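Local structure of DNA polymerase sliding clamp C (3AIZ) at residues C[76-81]-C[85-90]; C[200-205]-C[239-244]; C[215-220]-C[225-230]. The protein acts as a sliding clamp subunit that circularises with its partners into a ring around DNA and tethers the polymerase and other DNA-processing proteins to it. One frame throughout, in Å; residues are numbered along the deposited sequence.

Interactions 2 and 3 belong together in the C-terminal half of the clamp subunit, with centres about 10 Å apart, whereas interaction 1 lies in the N-terminal half, its centre about 27 Å from that of interaction 2 and 28 Å from that of interaction 3. The hairpin of 215-220 and 225-230 is nested in the loop closed by 200-205 and 239-244. Strands 223-231 and 235-241 are sheet neighbours, joined for instance by a probable hydrogen bond from Phe239 N to Leu227 O (2.8 Å). A second probable one links Thr205 OG1 to Tyr229 OH (2.7 Å). The sulfate belongs to interaction 2 and probably comes from the crystallisation liquor.

Interaction 1: residues C[76-81]-C[85-90]; sequences DVLKTV and DSLYLE
Asp85 reaches back to Val81 where helix 71-78 has turned round to enter strand 86-91, a helix-to-strand connection within the beta-alpha-beta-beta-beta topology of the DNA clamp fold. Taken outward, its CB points toward 76-81 without touching it, and CG carries the carboxylate on toward Val81, so that the approach is left to the tip. There OD2 comes to 3.5 Å from Val81 CA and close to the carbonyl carbon of Val81 itself, because it accepts a hydrogen bond from Thr82 N, the next amide of the loop. The same oxygen forms a salt bridge with Arg107. Aspartate suits this buried place: its short carboxylate satisfies a loop amide and balances an arginine at once, and the arginine would be expected to keep it ionised.

The turn that brings Val81 into position is a type I beta turn from Leu78 to Val81, with Val81 N bonded to Leu78 O. Thr80 OG1 donates to Val77 O over 2.7 Å, tilted 28° from the carbonyl plane, so that this buried threonine spends its hydroxyl on the carbonyl of Val77, three residues back.

Leucines close the apolar side. Leu87, with CG anti to the backbone N (chi1 -174°), leans from its strand toward the helix, while Leu78 crosses it at about a right angle; Ser12 and Phe15 of helix 8-18 also touch Leu78. Such branched, flexible side chains fill the space between helix and sheet without needing polar partners. Asp76 and Val77 pack on Leu152, and Thr80 on Arg148, of the neighbouring sliding clamp B chain, which places the connection at a subunit interface. Between the leucines a single methyl pair makes the touch, Leu78 CD2 against Leu87 CD1 at 3.5 Å.

Interaction 2: residues C[200-205]-C[239-244]; sequences EYVVNT and FYIAPR. With SO4 (sulfate ion), chain H.
Ile241 and Phe239, alternate residues of strand 235-241, meet Tyr201, Val202 and Thr205 of the short helix 199-203 and its exit, a helix-on-sheet packing of the DNA clamp fold in the C-terminal half of the subunit. Strand 235-241 also pairs with strand 45-52 of the N-terminal half, so the helix covers the sheet close to where the two halves join.

The apolar contacts centre on Ile241. Its CG2, anti to the backbone N, touches Tyr201 CB at 3.8 Å. The other arm runs on through CG1 to CD1, which meets Val202 CG2 at 3.6 Å and also lies against Tyr201; the side chains of Val202 and Ile241 cross at about a right angle. A beta-branched residue suits a strand that must offer methyls to two successive helix residues; Val202 also packs on Leu225 and on Ile143 of helix 136-149.

One CH-pi contact follows. Thr205 CG2 sits over a face of the Phe239 ring, 3.9 Å from its centroid and 19° off the normal, the two side chains approaching from opposite directions.

Hydrogen bonds fix the rotation of Thr205. Its OG1 lies between the backbone N and the carbonyl carbon (chi1 68°) and donates to Val202 O, in the carbonyl plane. That oxygen also accepts from Thr205 N, so two donors grip it at the end of the helix. Threonine thereby divides its roles: the hydroxyl secures the backbone, with Tyr229 OH as a second partner, and the methyl is left for the ring.

At the far end of Tyr201 the contact becomes polar. Its ring has Glu200 CG over one face, and Ser42 OG is bonded to the same sulfate that lies at the ring edge. There Tyr201 OH donates to sulfate O1 over 3.1 Å.

Interaction 3: residues C[215-220]-C[225-230]; sequences VEIAFG and LKLRYN
Glu216 and Arg228 form a hydrogen-bonded antiparallel pair with two nearly straight bonds: Glu216 N to Arg228 O at 2.8 Å (170° at the hydrogen) and Arg228 N to Glu216 O at 2.9 Å. Two residues along, Ala218 and Lys226 repeat the pattern. There Lys226 N reaches Ala218 O over 2.8 Å, while the return bond from Ala218 N to Lys226 O is longer, 3.1 Å, and bent to 148°. These bonds set the register of the beta hairpin made by strands 214-220 and 223-231.

On the face carrying Glu216, Ala218, Lys226 and Arg228 the longer side chains suit a partly exposed surface. Arg228 is bent at chi3 (-67°), and its guanidinium forms a salt bridge with Asp238 and a cation-pi contact with Tyr236, both beyond the hairpin. Glu216 OE1 lies 5.3 Å from Arg228 NE, too far to touch but near enough that the opposite charges may attract. Ala218, by contrast, has a small side chain that packs against Phe128.

The other face is mainly apolar. Val215 lays CG2 over the Tyr229 ring in a CH-pi contact, 3.9 Å from the centroid, the two side chains running side by side; Tyr229 OH is bonded to Thr205 OG1. Next along, Ile217 CG2 is flanked by two leucine methyls, Leu227 CD2 at 3.8 Å and Leu225 CD1 at 3.9 Å. Branched aliphatic chains like these lie side by side and press their methyls together.

Helix 136-149 covers this face, its Phe139 touching Val215, Ile217 and Tyr229, while Phe156 of strand 153-159 packs on Ile217 and Leu225. In the sheet, strand 130-135 pairs with the outer edge of 214-220 and strand 235-241 with that of 223-231, so both strands of the hairpin are internal.

Interaction 1: residues C[76-81]-C[85-90]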
# COMPACT_ATOMS: atom_id res chain seq x y z
N ASP C 76 -31.25 6.51 -4.39
CA ASP C 76 -30.95 5.25 -3.71
C ASP C 76 -31.32 4.05 -4.57
O ASP C 76 -30.65 3.02 -4.52
CB ASP C 76 -31.66 5.17 -2.36
CG ASP C 76 -30.87 5.83 -1.24
OD1 ASP C 76 -29.67 6.12 -1.45
OD2 ASP C 76 -31.44 6.03 -0.15
N VAL C 77 -32.39 4.18 -5.36
CA VAL C 77 -32.81 3.09 -6.23
C VAL C 77 -32.12 3.17 -7.58
O VAL C 77 -31.99 2.16 -8.28
CB VAL C 77 -34.34 3.08 -6.44
CG1 VAL C 77 -35.06 3.14 -5.10
CG2 VAL C 77 -34.77 4.23 -7.33
N LEU C 78 -31.67 4.36 -7.95
CA LEU C 78 -30.95 4.56 -9.20
C LEU C 78 -29.54 3.97 -9.11
O LEU C 78 -28.98 3.52 -10.11
CB LEU C 78 -30.88 6.04 -9.57
CG LEU C 78 -32.17 6.70 -10.04
CD1 LEU C 78 -31.95 8.17 -10.32
CD2 LEU C 78 -32.72 6.00 -11.27
N LYS C 79 -28.98 3.97 -7.91
CA LYS C 79 -27.65 3.41 -7.69
C LYS C 79 -27.65 1.90 -7.91
O LYS C 79 -26.59 1.30 -8.11
CB LYS C 79 -27.15 3.72 -6.28
CG LYS C 79 -26.87 5.19 -6.01
CD LYS C 79 -26.32 5.38 -4.60
CE LYS C 79 -26.06 6.84 -4.29
NZ LYS C 79 -25.50 7.02 -2.92
N THR C 80 -28.83 1.30 -7.87
CA THR C 80 -28.95 -0.15 -7.95
C THR C 80 -29.09 -0.64 -9.39
O THR C 80 -29.41 -1.81 -9.62
CB THR C 80 -30.14 -0.68 -7.13
OG1 THR C 80 -31.36 -0.41 -7.82
CG2 THR C 80 -30.17 -0.01 -5.76
N VAL C 81 -28.87 0.25 -10.35
CA VAL C 81 -28.96 -0.13 -11.76
C VAL C 81 -27.65 -0.73 -12.25
O VAL C 81 -26.57 -0.32 -11.82
CB VAL C 81 -29.35 1.07 -12.66
CG1 VAL C 81 -30.63 1.71 -12.16
CG2 VAL C 81 -28.22 2.08 -12.70
N ASP C 85 -29.38 -2.79 -17.48
CA ASP C 85 -30.69 -2.46 -16.94
C ASP C 85 -31.38 -1.37 -17.76
O ASP C 85 -30.76 -0.36 -18.09
CB ASP C 85 -30.58 -1.99 -15.49
CG ASP C 85 -30.73 -3.11 -14.49
OD1 ASP C 85 -31.40 -4.11 -14.83
OD2 ASP C 85 -30.19 -2.99 -13.37
N SER C 86 -32.64 -1.60 -18.09
CA SER C 86 -33.46 -0.57 -18.72
C SER C 86 -34.35 0.06 -17.65
O SER C 86 -34.80 -0.62 -16.74
CB SER C 86 -34.30 -1.16 -19.85
OG SER C 86 -35.16 -2.19 -19.37
N LEU C 87 -34.59 1.36 -17.77
CA LEU C 87 -35.34 2.08 -16.74
C LEU C 87 -36.69 2.59 -17.26
O LEU C 87 -36.81 2.98 -18.42
CB LEU C 87 -34.51 3.23 -16.19
CG LEU C 87 -35.10 4.01 -15.01
CD1 LEU C 87 -34.03 4.28 -13.96
CD2 LEU C 87 -35.74 5.30 -15.48
N TYR C 88 -37.69 2.57 -16.39
CA TYR C 88 -39.02 3.06 -16.73
C TYR C 88 -39.52 4.04 -15.68
O TYR C 88 -39.46 3.76 -14.48
CB TYR C 88 -40.01 1.90 -16.87
CG TYR C 88 -39.72 0.95 -18.01
CD1 TYR C 88 -38.88 -0.14 -17.83
CD2 TYR C 88 -40.30 1.14 -19.26
CE1 TYR C 88 -38.62 -1.02 -18.87
CE2 TYR C 88 -40.04 0.27 -20.30
CZ TYR C 88 -39.20 -0.81 -20.10
OH TYR C 88 -38.94 -1.68 -21.14
N LEU C 89 -40.02 5.19 -16.13
CA LEU C 89 -40.63 6.16 -15.24
C LEU C 89 -42.10 6.30 -15.58
O LEU C 89 -42.47 6.29 -16.75
CB LEU C 89 -39.92 7.51 -15.36
CG LEU C 89 -38.43 7.52 -14.99
CD1 LEU C 89 -37.80 8.86 -15.33
CD2 LEU C 89 -38.24 7.19 -13.52
N GLU C 90 -42.94 6.42 -14.56
CA GLU C 90 -44.38 6.43 -14.78
C GLU C 90 -45.13 7.03 -13.60
O GLU C 90 -44.57 7.21 -12.52
CB GLU C 90 -44.87 5.00 -15.06
CG GLU C 90 -46.26 4.91 -15.67
CD GLU C 90 -46.58 3.51 -16.15
OE1 GLU C 90 -45.70 2.62 -16.06
OE2 GLU C 90 -47.71 3.29 -16.64

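Interaction 2: residues C[200-205]-C[239-244]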
# COMPACT_ATOMS: atom_id res chain seq x y z
N GLU C 200 -16.15 24.05 -4.18
CA GLU C 200 -17.06 22.93 -3.96
C GLU C 200 -18.16 22.85 -5.02
O GLU C 200 -18.53 21.76 -5.46
CB GLU C 200 -17.67 22.98 -2.56
CG GLU C 200 -18.37 24.29 -2.23
CD GLU C 200 -19.07 24.25 -0.89
OE1 GLU C 200 -19.00 25.25 -0.14
OE2 GLU C 200 -19.70 23.21 -0.58
N TYR C 201 -18.68 24.00 -5.42
CA TYR C 201 -19.78 24.05 -6.39
C TYR C 201 -19.36 23.53 -7.76
O TYR C 201 -20.12 22.83 -8.42
CB TYR C 201 -20.34 25.47 -6.50
CG TYR C 201 -20.75 26.06 -5.17
CD1 TYR C 201 -20.09 27.17 -4.64
CD2 TYR C 201 -21.78 25.50 -4.43
CE1 TYR C 201 -20.46 27.71 -3.42
CE2 TYR C 201 -22.16 26.03 -3.21
CZ TYR C 201 -21.49 27.13 -2.71
OH TYR C 201 -21.86 27.66 -1.50
N VAL C 202 -18.15 23.88 -8.19
CA VAL C 202 -17.63 23.40 -9.47
C VAL C 202 -17.34 21.91 -9.39
O VAL C 202 -17.78 21.14 -10.24
CB VAL C 202 -16.35 24.15 -9.88
CG1 VAL C 202 -15.76 23.52 -11.14
CG2 VAL C 202 -16.63 25.62 -10.10
N VAL C 203 -16.59 21.53 -8.37
CA VAL C 203 -16.19 20.14 -8.17
C VAL C 203 -17.37 19.18 -8.13
O VAL C 203 -17.31 18.09 -8.72
CB VAL C 203 -15.36 19.98 -6.88
CG1 VAL C 203 -15.18 18.51 -6.55
CG2 VAL C 203 -14.02 20.67 -7.03
N ASN C 204 -18.44 19.58 -7.46
CA ASN C 204 -19.60 18.72 -7.28
C ASN C 204 -20.35 18.38 -8.57
O ASN C 204 -21.36 17.68 -8.54
CB ASN C 204 -20.57 19.32 -6.26
CG ASN C 204 -20.03 19.26 -4.84
OD1 ASN C 204 -19.09 18.53 -4.55
ND2 ASN C 204 -20.64 20.03 -3.94
N THR C 205 -19.85 18.87 -9.70
CA THR C 205 -20.46 18.56 -10.99
C THR C 205 -19.68 17.48 -11.73
O THR C 205 -20.02 17.11 -12.85
CB THR C 205 -20.56 19.82 -11.89
OG1 THR C 205 -19.25 20.25 -12.28
CG2 THR C 205 -21.26 20.95 -11.15
N PHE C 239 -25.15 24.44 -15.27
CA PHE C 239 -24.84 24.81 -13.90
C PHE C 239 -24.33 26.25 -13.85
O PHE C 239 -23.24 26.55 -14.32
CB PHE C 239 -23.79 23.87 -13.30
CG PHE C 239 -24.28 22.46 -13.14
CD1 PHE C 239 -24.27 21.58 -14.21
CD2 PHE C 239 -24.73 22.00 -11.91
CE1 PHE C 239 -24.71 20.28 -14.06
CE2 PHE C 239 -25.18 20.70 -11.76
CZ PHE C 239 -25.17 19.84 -12.84
N TYR C 240 -25.15 27.14 -13.29
CA TYR C 240 -24.76 28.54 -13.12
C TYR C 240 -24.23 28.77 -11.71
O TYR C 240 -24.98 28.68 -10.74
CB TYR C 240 -25.94 29.47 -13.40
CG TYR C 240 -26.49 29.37 -14.80
CD1 TYR C 240 -27.37 28.36 -15.15
CD2 TYR C 240 -26.14 30.30 -15.77
CE1 TYR C 240 -27.88 28.27 -16.43
CE2 TYR C 240 -26.64 30.22 -17.06
CZ TYR C 240 -27.51 29.20 -17.38
OH TYR C 240 -28.02 29.10 -18.66
N ILE C 241 -22.94 29.06 -11.60
CA ILE C 241 -22.32 29.29 -10.30
C ILE C 241 -21.97 30.76 -10.10
O ILE C 241 -21.29 31.37 -10.92
CB ILE C 241 -21.05 28.43 -10.13
CG1 ILE C 241 -21.37 26.97 -10.45
CG2 ILE C 241 -20.49 28.58 -8.73
CD1 ILE C 241 -20.18 26.05 -10.33
N ALA C 242 -22.45 31.33 -9.00
CA ALA C 242 -22.26 32.75 -8.71
C ALA C 242 -20.79 33.11 -8.53
O ALA C 242 -19.99 32.29 -8.06
CB ALA C 242 -23.06 33.15 -7.48
N PRO C 243 -20.42 34.34 -8.90
CA PRO C 243 -19.05 34.86 -8.84
C PRO C 243 -18.59 35.17 -7.42
O PRO C 243 -19.42 35.37 -6.53
CB PRO C 243 -19.12 36.16 -9.65
CG PRO C 243 -20.40 36.08 -10.42
CD PRO C 243 -21.33 35.30 -9.56
N ARG C 244 -17.27 35.20 -7.22
CA ARG C 244 -16.67 35.57 -5.94
C ARG C 244 -17.12 34.72 -4.77
O ARG C 244 -17.34 35.23 -3.67
CB ARG C 244 -16.92 37.05 -5.63
CG ARG C 244 -16.08 38.02 -6.43
CD ARG C 244 -16.10 39.40 -5.79
NE ARG C 244 -15.37 40.38 -6.58
CZ ARG C 244 -15.18 41.65 -6.21
NH1 ARG C 244 -15.67 42.08 -5.05
NH2 ARG C 244 -14.51 42.48 -6.99
S SO4 H . -25.10 24.91 -0.41
O1 SO4 H . -23.78 25.53 -0.24
O2 SO4 H . -25.85 25.01 0.84
O3 SO4 H . -25.82 25.59 -1.47
O4 SO4 H . -24.93 23.50 -0.77

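Interaction 3: residues C[215-220]-C[225-230]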
# COMPACT_ATOMS: atom_id res chain seq x y z
N VAL C 215 -18.37 19.20 -22.59
CA VAL C 215 -18.82 20.24 -21.66
C VAL C 215 -18.40 21.62 -22.13
O VAL C 215 -17.26 21.83 -22.54
CB VAL C 215 -18.26 19.99 -20.24
CG1 VAL C 215 -16.74 19.84 -20.28
CG2 VAL C 215 -18.67 21.12 -19.30
N GLU C 216 -19.34 22.56 -22.09
CA GLU C 216 -19.06 23.93 -22.50
C GLU C 216 -18.87 24.83 -21.29
O GLU C 216 -19.74 24.92 -20.42
CB GLU C 216 -20.17 24.47 -23.40
CG GLU C 216 -20.34 23.67 -24.69
CD GLU C 216 -21.50 24.15 -25.54
OE1 GLU C 216 -21.76 25.38 -25.55
OE2 GLU C 216 -22.15 23.31 -26.20
N ILE C 217 -17.72 25.50 -21.23
CA ILE C 217 -17.37 26.37 -20.12
C ILE C 217 -17.43 27.83 -20.54
O ILE C 217 -16.74 28.24 -21.47
CB ILE C 217 -15.95 26.07 -19.62
CG1 ILE C 217 -15.74 24.56 -19.48
CG2 ILE C 217 -15.68 26.78 -18.30
CD1 ILE C 217 -14.30 24.16 -19.23
N ALA C 218 -18.25 28.61 -19.85
CA ALA C 218 -18.40 30.03 -20.16
C ALA C 218 -18.42 30.86 -18.88
O ALA C 218 -19.02 30.46 -17.89
CB ALA C 218 -19.66 30.27 -20.97
N PHE C 219 -17.76 32.01 -18.90
CA PHE C 219 -17.67 32.85 -17.72
C PHE C 219 -17.16 34.24 -18.04
O PHE C 219 -16.81 34.54 -19.19
CB PHE C 219 -16.74 32.20 -16.68
CG PHE C 219 -15.31 32.12 -17.12
CD1 PHE C 219 -14.84 31.00 -17.78
CD2 PHE C 219 -14.44 33.16 -16.87
CE1 PHE C 219 -13.52 30.92 -18.19
CE2 PHE C 219 -13.12 33.09 -17.27
CZ PHE C 219 -12.66 31.97 -17.93
N GLY C 220 -17.12 35.09 -17.02
CA GLY C 220 -16.65 36.45 -17.17
C GLY C 220 -16.64 37.16 -15.83
O GLY C 220 -17.21 36.66 -14.86
N LEU C 225 -20.55 31.56 -13.65
CA LEU C 225 -19.90 30.55 -14.48
C LEU C 225 -20.95 29.59 -15.00
O LEU C 225 -21.70 29.01 -14.21
CB LEU C 225 -18.85 29.78 -13.66
CG LEU C 225 -18.42 28.42 -14.21
CD1 LEU C 225 -17.74 28.56 -15.56
CD2 LEU C 225 -17.50 27.71 -13.22
N LYS C 226 -21.02 29.42 -16.31
CA LYS C 226 -21.97 28.48 -16.89
C LYS C 226 -21.28 27.21 -17.39
O LYS C 226 -20.64 27.22 -18.44
CB LYS C 226 -22.77 29.11 -18.02
CG LYS C 226 -23.86 28.19 -18.56
CD LYS C 226 -24.53 28.74 -19.80
CE LYS C 226 -25.57 27.77 -20.33
NZ LYS C 226 -26.09 28.16 -21.66
N LEU C 227 -21.43 26.13 -16.63
CA LEU C 227 -20.97 24.83 -17.07
C LEU C 227 -22.13 24.08 -17.72
O LEU C 227 -23.07 23.68 -17.04
CB LEU C 227 -20.42 24.01 -15.90
CG LEU C 227 -19.19 24.57 -15.18
CD1 LEU C 227 -18.88 23.74 -13.95
CD2 LEU C 227 -17.99 24.63 -16.12
N ARG C 228 -22.07 23.92 -19.03
CA ARG C 228 -23.09 23.16 -19.74
C ARG C 228 -22.56 21.79 -20.12
O ARG C 228 -21.76 21.66 -21.05
CB ARG C 228 -23.55 23.90 -21.00
CG ARG C 228 -24.21 22.98 -22.02
CD ARG C 228 -24.92 23.75 -23.11
NE ARG C 228 -26.07 24.48 -22.59
CZ ARG C 228 -27.05 24.97 -23.35
NH1 ARG C 228 -27.02 24.79 -24.66
NH2 ARG C 228 -28.06 25.63 -22.80
N TYR C 229 -23.00 20.78 -19.39
CA TYR C 229 -22.65 19.41 -19.72
C TYR C 229 -23.61 18.89 -20.78
O TYR C 229 -24.76 18.56 -20.49
CB TYR C 229 -22.69 18.52 -18.48
CG TYR C 229 -21.57 18.79 -17.50
CD1 TYR C 229 -21.75 19.66 -16.43
CD2 TYR C 229 -20.34 18.17 -17.65
CE1 TYR C 229 -20.73 19.90 -15.53
CE2 TYR C 229 -19.31 18.41 -16.75
CZ TYR C 229 -19.51 19.28 -15.70
OH TYR C 229 -18.49 19.52 -14.81
N ASN C 230 -23.13 18.83 -22.02
CA ASN C 230 -23.94 18.37 -23.14
C ASN C 230 -24.42 16.93 -22.95
O ASN C 230 -23.68 16.08 -22.46
CB ASN C 230 -23.17 18.50 -24.45
CG ASN C 230 -22.87 19.94 -24.81
OD1 ASN C 230 -21.77 20.26 -25.27
ND2 ASN C 230 -23.83 20.83 -24.58